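Local structure of ribonucleoside-diphosphate reductase subunit beta (2RCC) at residues A[51-56]-A[210-215]; A[117-122]-A[221-226]; A[180-185]-A[225-230]; A[196-201]-A[215-220]. The protein probably forms the iron-binding small subunit of ribonucleotide reductase, the enzyme that turns ribonucleotides into the deoxyribonucleotides needed for DNA synthesis. One frame throughout, in Å; residues are numbered along the deposited sequence. Where two conformers were deposited one is given.

Interaction 1: residues A[51-56]-A[210-215]; sequences NFWTPF and STMINY
Segment 51-56, a loop that ends in a 3-10 turn, runs past one flank of helix segment 210-215 with Trp53 level with Tyr215 and Pro55 level with Met212, the last pair having CA atoms 7.1 Å apart. The indole of Trp53 does most of the touching. Its CG sits between the backbone N and the carbonyl carbon (chi1 65°), which lays the ring against the helix, where Tyr215 CB settles over one face. That methylene lies 3.5 Å from the centroid of the five-membered ring and 15° off the normal, a clear CH-pi contact. The two aromatic rings themselves meet at an oblique 52°. Farther round the indole, CZ3 comes within 3.4 Å of CG of Met212, a selenomethionine whose side chain crosses the indole at about a right angle and bends at chi3. Its SE rests 3.7 Å from Pro55 CB. The contact is apolar, and the polar end of the indole is satisfied elsewhere: NE1 hydrogen-bonds to OD2 of Asp219, one turn beyond Tyr215. A Trp-Asp pair leading to a predicted iron-ligand histidine, His122, recalls the radical-transfer path of class I small subunits, and Trp53 packs close to it. Helix 106-133 closes another side, with Ser125 against Trp53, Gln124 against Pro55 and Val129 against Met212, while Phe52 stacks on Phe52 of the second subunit.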
# COMPACT_ATOMS: atom_id res chain seq x y z
N ASN A 51 4.98 12.77 -5.44
CA ASN A 51 4.26 12.64 -6.68
C ASN A 51 2.78 12.28 -6.54
O ASN A 51 2.19 11.83 -7.53
CB ASN A 51 4.91 11.50 -7.49
CG ASN A 51 6.22 11.89 -8.11
OD1 ASN A 51 6.64 13.05 -8.06
ND2 ASN A 51 6.86 10.90 -8.76
N PHE A 52 2.17 12.45 -5.36
CA PHE A 52 0.77 12.05 -5.18
C PHE A 52 -0.14 12.76 -6.20
O PHE A 52 0.02 13.95 -6.44
CB PHE A 52 0.28 12.37 -3.77
CG PHE A 52 -1.13 11.90 -3.50
CD1 PHE A 52 -1.37 10.58 -3.16
CD2 PHE A 52 -2.21 12.77 -3.61
CE1 PHE A 52 -2.67 10.14 -2.91
CE2 PHE A 52 -3.51 12.32 -3.38
CZ PHE A 52 -3.73 11.00 -3.04
N TRP A 53 -1.08 12.01 -6.78
CA TRP A 53 -2.08 12.57 -7.70
C TRP A 53 -3.30 11.66 -7.67
O TRP A 53 -3.20 10.50 -7.28
CB TRP A 53 -1.53 12.70 -9.15
CG TRP A 53 -1.22 11.40 -9.79
CD1 TRP A 53 -0.07 10.70 -9.68
CD2 TRP A 53 -2.10 10.58 -10.60
NE1 TRP A 53 -0.16 9.51 -10.34
CE2 TRP A 53 -1.39 9.41 -10.92
CE3 TRP A 53 -3.41 10.73 -11.08
CZ2 TRP A 53 -1.92 8.41 -11.71
CZ3 TRP A 53 -3.94 9.71 -11.89
CH2 TRP A 53 -3.20 8.57 -12.15
N THR A 54 -4.45 12.19 -8.05
CA THR A 54 -5.63 11.35 -8.21
C THR A 54 -6.32 11.81 -9.48
O THR A 54 -6.16 12.95 -9.90
CB THR A 54 -6.68 11.38 -7.02
OG1 THR A 54 -7.49 12.54 -7.11
CG2 THR A 54 -5.97 11.26 -5.67
N PRO A 55 -7.09 10.93 -10.10
CA PRO A 55 -7.79 11.40 -11.32
C PRO A 55 -8.82 12.50 -11.11
O PRO A 55 -9.16 13.19 -12.04
CB PRO A 55 -8.43 10.12 -11.85
CG PRO A 55 -8.56 9.25 -10.66
CD PRO A 55 -7.38 9.52 -9.81
N PHE A 56 -9.26 12.72 -9.87
CA PHE A 56 -10.26 13.72 -9.57
C PHE A 56 -9.78 15.16 -9.72
O PHE A 56 -10.60 16.05 -9.75
CB PHE A 56 -10.87 13.48 -8.17
CG PHE A 56 -11.51 12.12 -8.04
CD1 PHE A 56 -12.72 11.85 -8.63
CD2 PHE A 56 -10.85 11.08 -7.38
CE1 PHE A 56 -13.31 10.58 -8.54
CE2 PHE A 56 -11.43 9.82 -7.29
CZ PHE A 56 -12.67 9.57 -7.87
N SER A 210 -3.93 12.13 -21.85
CA SER A 210 -2.49 12.02 -21.96
C SER A 210 -1.72 12.41 -20.67
O SER A 210 -0.70 11.80 -20.32
CB SER A 210 -2.03 12.89 -23.13
OG SER A 210 -0.64 12.84 -23.23
N THR A 211 -2.21 13.45 -20.00
CA THR A 211 -1.70 13.89 -18.72
C THR A 211 -1.81 12.79 -17.66
O THR A 211 -0.82 12.50 -16.97
CB THR A 211 -2.47 15.11 -18.18
OG1 THR A 211 -2.29 16.24 -19.05
CG2 THR A 211 -2.00 15.43 -16.78
N MSE A 212 -2.95 12.11 -17.60
CA MSE A 212 -3.14 11.04 -16.61
C MSE A 212 -2.28 9.84 -16.96
O MSE A 212 -1.67 9.23 -16.07
CB MSE A 212 -4.62 10.66 -16.50
CG MSE A 212 -5.13 10.49 -15.00
SE MSE A 212 -6.95 10.81 -15.12
CE MSE A 212 -7.19 9.18 -16.14
N ILE A 213 -2.20 9.51 -18.24
CA ILE A 213 -1.30 8.46 -18.74
C ILE A 213 0.16 8.77 -18.33
O ILE A 213 0.89 7.87 -17.92
CB ILE A 213 -1.36 8.30 -20.29
CG1 ILE A 213 -2.73 7.78 -20.74
CG2 ILE A 213 -0.29 7.35 -20.80
CD1 ILE A 213 -3.08 6.36 -20.30
N ASN A 214 0.55 10.02 -18.46
CA ASN A 214 1.89 10.45 -18.11
C ASN A 214 2.14 10.36 -16.61
O ASN A 214 3.23 9.97 -16.22
CB ASN A 214 2.13 11.86 -18.63
CG ASN A 214 3.60 12.22 -18.71
OD1 ASN A 214 4.02 13.22 -18.15
ND2 ASN A 214 4.40 11.38 -19.37
N TYR A 215 1.14 10.70 -15.78
CA TYR A 215 1.27 10.48 -14.32
C TYR A 215 1.43 8.99 -14.01
O TYR A 215 2.29 8.63 -13.19
CB TYR A 215 0.11 11.04 -13.55
CG TYR A 215 -0.04 12.56 -13.61
CD1 TYR A 215 0.98 13.41 -14.03
CD2 TYR A 215 -1.21 13.14 -13.15
CE1 TYR A 215 0.80 14.81 -14.03
CE2 TYR A 215 -1.38 14.51 -13.13
CZ TYR A 215 -0.37 15.33 -13.57
OH TYR A 215 -0.54 16.70 -13.55

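Interaction 2: residues A[117-122]-A[221-226]; sequences FQEVVH and QLHVYL
At the predicted diiron site, His223 reaches across from helix 207-237 to meet Gln118 and Glu119 on helix 106-133. The two segments run nearly antiparallel, at 151°, and their axes come no nearer than 12.8 Å, so long side chains have to bridge the gap. His223 NE2 donates to Gln118 OE1 at an N-H...O angle of 170°; the modelled length, 2.5 Å, is very short and its exact value deserves caution. Gln118 arrives with its chain extended beyond CG, and its amide lies 27° from the imidazole plane, so the two flat groups are nearly coplanar and meet at the ring edge. Glu119 comes in at that edge too: a bend at chi2 swings its carboxylate round until OE2 is 3.2 Å from His223 CE1, with the carboxylate plane turned steeply against the ring. Both helices carry the Glu-X-X-His signature of ferritin-like diiron proteins, Glu119 to His122 here and Glu220 to His223 there, and by similarity these four residues are iron ligands. His223 ND1 hydrogen-bonds to Glu186 OE1, another predicted ligand. A leucine in place of His223 would probably leave Gln118 OE1 and Glu186 OE1 without their imidazole partner and take away a predicted ligand of the second iron. His122 approaches more loosely, its CE1 4.3 Å from His223 CE1, while its NE2 is hydrogen-bonded to Asp219 OD2.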
# COMPACT_ATOMS: atom_id res chain seq x y z
N PHE A 117 -1.29 0.32 -3.88
CA PHE A 117 -2.17 1.47 -3.82
C PHE A 117 -2.13 2.30 -5.14
O PHE A 117 -3.18 2.65 -5.71
CB PHE A 117 -1.80 2.31 -2.61
CG PHE A 117 -2.34 3.69 -2.66
CD1 PHE A 117 -3.70 3.91 -2.52
CD2 PHE A 117 -1.52 4.74 -2.98
CE1 PHE A 117 -4.23 5.20 -2.66
CE2 PHE A 117 -2.03 6.01 -3.09
CZ PHE A 117 -3.39 6.24 -2.93
N GLN A 118 -0.93 2.59 -5.63
CA GLN A 118 -0.77 3.31 -6.90
C GLN A 118 -1.46 2.53 -8.02
O GLN A 118 -2.15 3.13 -8.82
CB GLN A 118 0.73 3.55 -7.23
CG GLN A 118 1.38 4.59 -6.26
CD GLN A 118 2.74 5.10 -6.72
OE1 GLN A 118 3.45 4.42 -7.41
NE2 GLN A 118 3.10 6.29 -6.27
N GLU A 119 -1.33 1.21 -8.05
CA GLU A 119 -2.02 0.40 -9.07
C GLU A 119 -3.55 0.52 -8.96
O GLU A 119 -4.22 0.58 -10.01
CB GLU A 119 -1.64 -1.07 -9.01
CG GLU A 119 -0.14 -1.39 -9.24
CD GLU A 119 0.42 -0.88 -10.57
OE1 GLU A 119 -0.34 -0.85 -11.58
OE2 GLU A 119 1.62 -0.52 -10.59
N VAL A 120 -4.08 0.55 -7.73
CA VAL A 120 -5.50 0.79 -7.48
C VAL A 120 -5.93 2.10 -8.11
O VAL A 120 -6.93 2.16 -8.83
CB VAL A 120 -5.86 0.77 -5.96
CG1 VAL A 120 -7.24 1.37 -5.74
CG2 VAL A 120 -5.80 -0.68 -5.38
N VAL A 121 -5.17 3.16 -7.85
CA VAL A 121 -5.45 4.47 -8.40
C VAL A 121 -5.30 4.52 -9.96
O VAL A 121 -6.15 5.14 -10.64
CB VAL A 121 -4.64 5.58 -7.74
CG1 VAL A 121 -4.97 6.93 -8.42
CG2 VAL A 121 -4.95 5.66 -6.21
N HIS A 122 -4.29 3.83 -10.49
CA HIS A 122 -4.13 3.71 -11.95
C HIS A 122 -5.36 3.04 -12.56
O HIS A 122 -5.92 3.55 -13.52
CB HIS A 122 -2.86 2.95 -12.37
CG HIS A 122 -1.57 3.57 -11.90
ND1 HIS A 122 -0.35 2.94 -11.97
CD2 HIS A 122 -1.34 4.77 -11.31
CE1 HIS A 122 0.58 3.73 -11.48
NE2 HIS A 122 0.01 4.86 -11.08
N GLN A 221 7.89 4.43 -13.72
CA GLN A 221 9.34 4.54 -13.78
C GLN A 221 9.98 4.31 -12.42
O GLN A 221 11.05 3.71 -12.34
CB GLN A 221 9.83 5.87 -14.39
CG GLN A 221 9.26 6.24 -15.77
CD GLN A 221 9.15 5.06 -16.72
OE1 GLN A 221 10.16 4.46 -17.07
NE2 GLN A 221 7.92 4.77 -17.19
N LEU A 222 9.33 4.79 -11.35
CA LEU A 222 9.85 4.56 -10.01
C LEU A 222 9.68 3.08 -9.60
O LEU A 222 10.51 2.53 -8.88
CB LEU A 222 9.23 5.53 -9.01
CG LEU A 222 9.59 7.01 -9.18
CD1 LEU A 222 8.85 7.89 -8.14
CD2 LEU A 222 11.08 7.22 -9.05
N HIS A 223 8.61 2.45 -10.08
CA HIS A 223 8.38 1.03 -9.81
C HIS A 223 9.49 0.23 -10.48
O HIS A 223 10.09 -0.65 -9.83
CB HIS A 223 7.02 0.56 -10.34
CG HIS A 223 5.82 1.25 -9.73
ND1 HIS A 223 4.53 0.86 -10.00
CD2 HIS A 223 5.71 2.28 -8.86
CE1 HIS A 223 3.67 1.64 -9.37
NE2 HIS A 223 4.37 2.51 -8.66
N VAL A 224 9.82 0.55 -11.75
CA VAL A 224 10.93 -0.12 -12.45
C VAL A 224 12.26 0.10 -11.73
O VAL A 224 13.05 -0.80 -11.62
CB VAL A 224 11.08 0.36 -13.93
CG1 VAL A 224 12.33 -0.22 -14.56
CG2 VAL A 224 9.84 -0.01 -14.75
N TYR A 225 12.50 1.32 -11.22
CA TYR A 225 13.69 1.62 -10.45
C TYR A 225 13.75 0.68 -9.21
O TYR A 225 14.80 0.09 -8.96
CB TYR A 225 13.71 3.10 -10.06
CG TYR A 225 14.77 3.53 -9.10
CD1 TYR A 225 16.07 3.84 -9.53
CD2 TYR A 225 14.49 3.65 -7.74
CE1 TYR A 225 17.04 4.23 -8.63
CE2 TYR A 225 15.45 4.02 -6.86
CZ TYR A 225 16.71 4.31 -7.30
OH TYR A 225 17.61 4.71 -6.35
N LEU A 226 12.64 0.51 -8.51
CA LEU A 226 12.58 -0.39 -7.36
C LEU A 226 12.92 -1.84 -7.77
O LEU A 226 13.78 -2.50 -7.16
CB LEU A 226 11.21 -0.37 -6.71
CG LEU A 226 10.96 -1.31 -5.52
CD1 LEU A 226 11.97 -1.10 -4.42
CD2 LEU A 226 9.54 -1.18 -5.04

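Interaction 3: residues A[180-185]-A[225-230]; sequences VYDVIL and YLFTNI
Phe227 lies against Asp182 and Val183, and it can be followed outward from the helix. Its CB comes first, 3.6 Å from Val183 CG2 as the two side chains slide past each other in opposite directions. CG stands anti to the carbonyl carbon, which lays one ring face against Asp182. Asp182 CB then sits over the ring centre, 3.7 Å from the centroid and only 7° off the normal, a CH-pi contact. CD2 and CE2 have this methylene as their nearest neighbour; CE1, on the other side of the ring, comes 3.6 Å from Asp182 OD2, and CZ lies near both CB and OD2. The carboxylate is tilted 43° to the ring, and its other oxygen, OD1, hydrogen-bonds to Tyr163 OH, which ties down this buried acid. Beside Phe227, Thr228 turns CG2 to within 3.7 Å of Val183 CG2, while its OG1 bonds back to Val224 O of its own helix. Segments 180-185 and 225-230 run nearly antiparallel, at 157°, their axes coming within 9.2 Å; they belong to helices 172-187 and 207-237 of a ferritin-like bundle, with the Phe227 side chain about 4 Å from those of Glu186 and His223 of the predicted diiron site.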
# COMPACT_ATOMS: atom_id res chain seq x y z
N VAL A 180 11.90 -9.95 -12.92
CA VAL A 180 12.09 -9.61 -14.34
C VAL A 180 10.74 -9.40 -15.02
O VAL A 180 10.60 -8.44 -15.78
CB VAL A 180 12.95 -10.65 -15.12
CG1 VAL A 180 12.98 -10.30 -16.65
CG2 VAL A 180 14.40 -10.72 -14.54
N TYR A 181 9.78 -10.30 -14.76
CA TYR A 181 8.44 -10.14 -15.33
C TYR A 181 7.81 -8.84 -14.83
O TYR A 181 7.15 -8.17 -15.61
CB TYR A 181 7.52 -11.32 -15.03
CG TYR A 181 8.03 -12.65 -15.50
CD1 TYR A 181 8.47 -12.86 -16.80
CD2 TYR A 181 8.05 -13.71 -14.63
CE1 TYR A 181 8.94 -14.10 -17.21
CE2 TYR A 181 8.50 -14.94 -15.03
CZ TYR A 181 8.96 -15.13 -16.30
OH TYR A 181 9.40 -16.40 -16.63
N ASP A 182 8.02 -8.48 -13.56
CA ASP A 182 7.53 -7.18 -13.00
C ASP A 182 8.09 -5.94 -13.76
O ASP A 182 7.37 -4.96 -13.99
CB ASP A 182 7.88 -6.99 -11.52
CG ASP A 182 7.20 -7.97 -10.56
OD1 ASP A 182 6.16 -8.58 -10.89
OD2 ASP A 182 7.72 -8.13 -9.41
N VAL A 183 9.37 -5.97 -14.08
CA VAL A 183 10.03 -4.92 -14.87
C VAL A 183 9.36 -4.83 -16.25
O VAL A 183 9.06 -3.75 -16.72
CB VAL A 183 11.58 -5.17 -14.98
CG1 VAL A 183 12.22 -4.33 -16.10
CG2 VAL A 183 12.27 -4.90 -13.62
N ILE A 184 9.13 -5.97 -16.91
CA ILE A 184 8.42 -6.01 -18.19
C ILE A 184 7.01 -5.46 -18.12
O ILE A 184 6.65 -4.63 -18.95
CB ILE A 184 8.38 -7.46 -18.78
CG1 ILE A 184 9.78 -7.86 -19.27
CG2 ILE A 184 7.37 -7.53 -19.90
CD1 ILE A 184 10.03 -9.36 -19.31
N LEU A 185 6.23 -5.87 -17.10
CA LEU A 185 4.85 -5.43 -16.99
C LEU A 185 4.70 -3.94 -16.76
O LEU A 185 3.74 -3.36 -17.24
CB LEU A 185 4.07 -6.15 -15.87
CG LEU A 185 3.69 -7.62 -16.01
CD1 LEU A 185 2.72 -7.99 -14.89
CD2 LEU A 185 3.08 -7.93 -17.32
N TYR A 225 12.50 1.32 -11.22
CA TYR A 225 13.69 1.62 -10.45
C TYR A 225 13.75 0.68 -9.21
O TYR A 225 14.80 0.09 -8.96
CB TYR A 225 13.71 3.10 -10.06
CG TYR A 225 14.77 3.53 -9.10
CD1 TYR A 225 16.07 3.84 -9.53
CD2 TYR A 225 14.49 3.65 -7.74
CE1 TYR A 225 17.04 4.23 -8.63
CE2 TYR A 225 15.45 4.02 -6.86
CZ TYR A 225 16.71 4.31 -7.30
OH TYR A 225 17.61 4.71 -6.35
N LEU A 226 12.64 0.51 -8.51
CA LEU A 226 12.58 -0.39 -7.36
C LEU A 226 12.92 -1.84 -7.77
O LEU A 226 13.78 -2.50 -7.16
CB LEU A 226 11.21 -0.37 -6.71
CG LEU A 226 10.96 -1.31 -5.52
CD1 LEU A 226 11.97 -1.10 -4.42
CD2 LEU A 226 9.54 -1.18 -5.04
N PHE A 227 12.21 -2.33 -8.78
CA PHE A 227 12.45 -3.71 -9.22
C PHE A 227 13.86 -3.98 -9.76
O PHE A 227 14.42 -5.04 -9.51
CB PHE A 227 11.40 -4.13 -10.26
CG PHE A 227 9.97 -4.11 -9.75
CD1 PHE A 227 9.62 -4.78 -8.59
CD2 PHE A 227 8.95 -3.50 -10.52
CE1 PHE A 227 8.30 -4.79 -8.15
CE2 PHE A 227 7.64 -3.50 -10.08
CZ PHE A 227 7.31 -4.13 -8.90
N THR A 228 14.42 -3.05 -10.52
CA THR A 228 15.78 -3.23 -11.03
C THR A 228 16.84 -3.18 -9.92
O THR A 228 17.86 -3.90 -9.97
CB THR A 228 16.10 -2.28 -12.23
OG1 THR A 228 16.05 -0.93 -11.83
CG2 THR A 228 15.12 -2.48 -13.34
N ASN A 229 16.61 -2.35 -8.91
CA ASN A 229 17.46 -2.30 -7.73
C ASN A 229 17.41 -3.63 -6.99
O ASN A 229 18.45 -4.18 -6.65
CB ASN A 229 17.08 -1.17 -6.77
CG ASN A 229 17.63 0.20 -7.17
OD1 ASN A 229 18.34 0.35 -8.12
ND2 ASN A 229 17.30 1.20 -6.38
N ILE A 230 16.21 -4.18 -6.80
CA ILE A 230 16.06 -5.50 -6.13
C ILE A 230 16.78 -6.57 -6.91
O ILE A 230 17.46 -7.42 -6.31
CB ILE A 230 14.55 -5.90 -5.92
CG1 ILE A 230 13.91 -4.98 -4.90
CG2 ILE A 230 14.44 -7.37 -5.44
CD1 ILE A 230 12.39 -5.03 -4.94

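Interaction 4: residues A[196-201]-A[215-220]; sequences FFYNLA and YINRDE
Tyr198 meets Asn217 at the far end of its ring, and this one pair makes the whole contact between the two segments. At its tight point the phenol OH lies 3.3 Å from Asn217 CB. The Asn217 amide sits at the ring edge with its plane 18° from that of the ring, but the side chain was deposited in two conformers and its detail is doubtful. A firmer bond for the hydroxyl is the one with Asn214 ND2, one turn earlier than Asn217 on helix 207-237. One flank of the ring is packed, CD1 against Ser210 and CE1 against Ile213, and Trp312 of a loop also touches the side chain. CG stands anti to the carbonyl carbon (chi1 -58°), which directs the ring at helix 207-237. Elsewhere the contact is loose. The nearest CA atoms, of Tyr198 and Asn217, are 11.1 Å apart, only 81 Å² is buried, both residues are partly exposed, and a PEG molecule, probably from the crystallisation liquor, lies about 4 Å from the side chain of Tyr198. With a phenylalanine at Tyr198, Asn214 ND2 would probably lose its acceptor and a gap would be left beside Asn217 CB. Tyr198 bridges the consecutive helices 191-202 and 207-237 of the ferritin-like helical fold, near the surface; from the first of these helices Tyr191 and Phe194 pack on Glu220, a predicted iron ligand.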
# COMPACT_ATOMS: atom_id res chain seq x y z
N PHE A 196 0.34 5.98 -28.11
CA PHE A 196 -0.89 6.35 -28.84
C PHE A 196 -1.53 7.60 -28.20
O PHE A 196 -1.89 8.54 -28.88
CB PHE A 196 -1.88 5.17 -28.94
CG PHE A 196 -3.26 5.57 -29.41
CD1 PHE A 196 -3.57 5.60 -30.75
CD2 PHE A 196 -4.25 5.90 -28.50
CE1 PHE A 196 -4.84 5.95 -31.17
CE2 PHE A 196 -5.52 6.30 -28.93
CZ PHE A 196 -5.80 6.32 -30.24
N PHE A 197 -1.65 7.60 -26.87
CA PHE A 197 -2.21 8.71 -26.17
C PHE A 197 -1.34 9.97 -26.31
O PHE A 197 -1.87 11.06 -26.56
CB PHE A 197 -2.49 8.35 -24.71
CG PHE A 197 -3.51 7.26 -24.55
CD1 PHE A 197 -4.81 7.45 -24.97
CD2 PHE A 197 -3.16 6.04 -24.04
CE1 PHE A 197 -5.74 6.45 -24.84
CE2 PHE A 197 -4.10 5.04 -23.92
CZ PHE A 197 -5.37 5.25 -24.33
N TYR A 198 -0.02 9.80 -26.20
CA TYR A 198 0.88 10.95 -26.35
C TYR A 198 0.88 11.49 -27.77
O TYR A 198 1.04 12.70 -27.96
CB TYR A 198 2.32 10.60 -25.94
CG TYR A 198 2.50 10.10 -24.52
CD1 TYR A 198 1.80 10.65 -23.45
CD2 TYR A 198 3.43 9.10 -24.24
CE1 TYR A 198 1.99 10.18 -22.14
CE2 TYR A 198 3.63 8.64 -22.96
CZ TYR A 198 2.91 9.18 -21.93
OH TYR A 198 3.14 8.71 -20.68
N ASN A 199 0.69 10.60 -28.76
CA ASN A 199 0.62 11.02 -30.18
C ASN A 199 -0.59 11.92 -30.38
O ASN A 199 -0.54 12.83 -31.20
CB ASN A 199 0.54 9.79 -31.11
CG ASN A 199 0.46 10.17 -32.61
OD1 ASN A 199 1.34 10.82 -33.14
ND2 ASN A 199 -0.59 9.71 -33.27
N LEU A 200 -1.69 11.67 -29.67
CA LEU A 200 -2.86 12.57 -29.76
C LEU A 200 -2.59 13.94 -29.15
O LEU A 200 -2.87 14.98 -29.77
CB LEU A 200 -4.12 11.94 -29.10
CG LEU A 200 -4.73 10.71 -29.78
CD1 LEU A 200 -5.89 10.13 -28.98
CD2 LEU A 200 -5.21 11.04 -31.20
N ALA A 201 -1.97 13.92 -27.98
CA ALA A 201 -1.76 15.11 -27.19
C ALA A 201 -0.69 16.02 -27.75
O ALA A 201 -0.82 17.22 -27.61
CB ALA A 201 -1.47 14.74 -25.74
N TYR A 215 1.14 10.70 -15.78
CA TYR A 215 1.27 10.48 -14.32
C TYR A 215 1.43 8.99 -14.01
O TYR A 215 2.29 8.63 -13.19
CB TYR A 215 0.11 11.04 -13.55
CG TYR A 215 -0.04 12.56 -13.61
CD1 TYR A 215 0.98 13.41 -14.03
CD2 TYR A 215 -1.21 13.14 -13.15
CE1 TYR A 215 0.80 14.81 -14.03
CE2 TYR A 215 -1.38 14.51 -13.13
CZ TYR A 215 -0.37 15.33 -13.57
OH TYR A 215 -0.54 16.70 -13.55
N ILE A 216 0.62 8.15 -14.66
CA ILE A 216 0.74 6.70 -14.51
C ILE A 216 2.15 6.21 -14.93
O ILE A 216 2.81 5.47 -14.18
CB ILE A 216 -0.32 5.92 -15.32
CG1 ILE A 216 -1.73 6.16 -14.76
CG2 ILE A 216 0.03 4.38 -15.37
CD1 ILE A 216 -2.92 5.74 -15.66
N ASN A 217 2.59 6.67 -16.10
CA ASN A 217 3.88 6.28 -16.68
C ASN A 217 5.05 6.75 -15.76
O ASN A 217 6.03 6.03 -15.62
CB ASN A 217 3.95 6.83 -18.12
CG ASN A 217 4.86 6.04 -19.07
OD1 ASN A 217 5.36 4.95 -18.78
ND2 ASN A 217 5.03 6.61 -20.26
N ARG A 218 4.93 7.94 -15.14
CA ARG A 218 5.91 8.47 -14.18
C ARG A 218 6.01 7.54 -12.94
O ARG A 218 7.10 7.20 -12.47
CB ARG A 218 5.56 9.89 -13.74
CG ARG A 218 6.31 10.39 -12.47
CD ARG A 218 6.13 11.88 -12.10
NE ARG A 218 4.90 12.51 -11.52
CZ ARG A 218 3.75 11.98 -11.03
NH1 ARG A 218 3.44 10.66 -10.95
NH2 ARG A 218 2.85 12.87 -10.60
N ASP A 219 4.85 7.16 -12.40
CA ASP A 219 4.82 6.20 -11.29
C ASP A 219 5.49 4.89 -11.71
O ASP A 219 6.25 4.29 -10.95
CB ASP A 219 3.39 5.85 -10.91
CG ASP A 219 2.64 6.98 -10.24
OD1 ASP A 219 3.23 7.92 -9.72
OD2 ASP A 219 1.41 6.85 -10.17
N GLU A 220 5.19 4.42 -12.92
CA GLU A 220 5.81 3.18 -13.38
C GLU A 220 7.32 3.27 -13.42
O GLU A 220 7.95 2.32 -13.09
CB GLU A 220 5.30 2.77 -14.73
CG GLU A 220 3.85 2.33 -14.75
CD GLU A 220 3.49 1.78 -16.12
OE1 GLU A 220 3.78 2.46 -17.13
OE2 GLU A 220 2.90 0.67 -16.17

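Overall arrangement
All four interactions use helix 207-237, each against a different partner. Interactions 1, 2 and 3 are buried, and interaction 4 is a surface contact. Chemistry follows place: interaction 1 is aromatic and apolar, near the second subunit, which interaction 2 also touches; interaction 2, its centre about 7 Å from that of the chain, is polar and holds predicted iron ligands; interaction 3 is tight helix packing beside them; interaction 4 rests on a tyrosine and an amide. Asp219 joins three of them: on segment 215-220 of interaction 4, its OD2 receives Trp53 NE1 of interaction 1 and His122 NE2 of interaction 2. Interactions 1 and 4 share Tyr215, and interactions 2 and 3 share Tyr225 and Leu226.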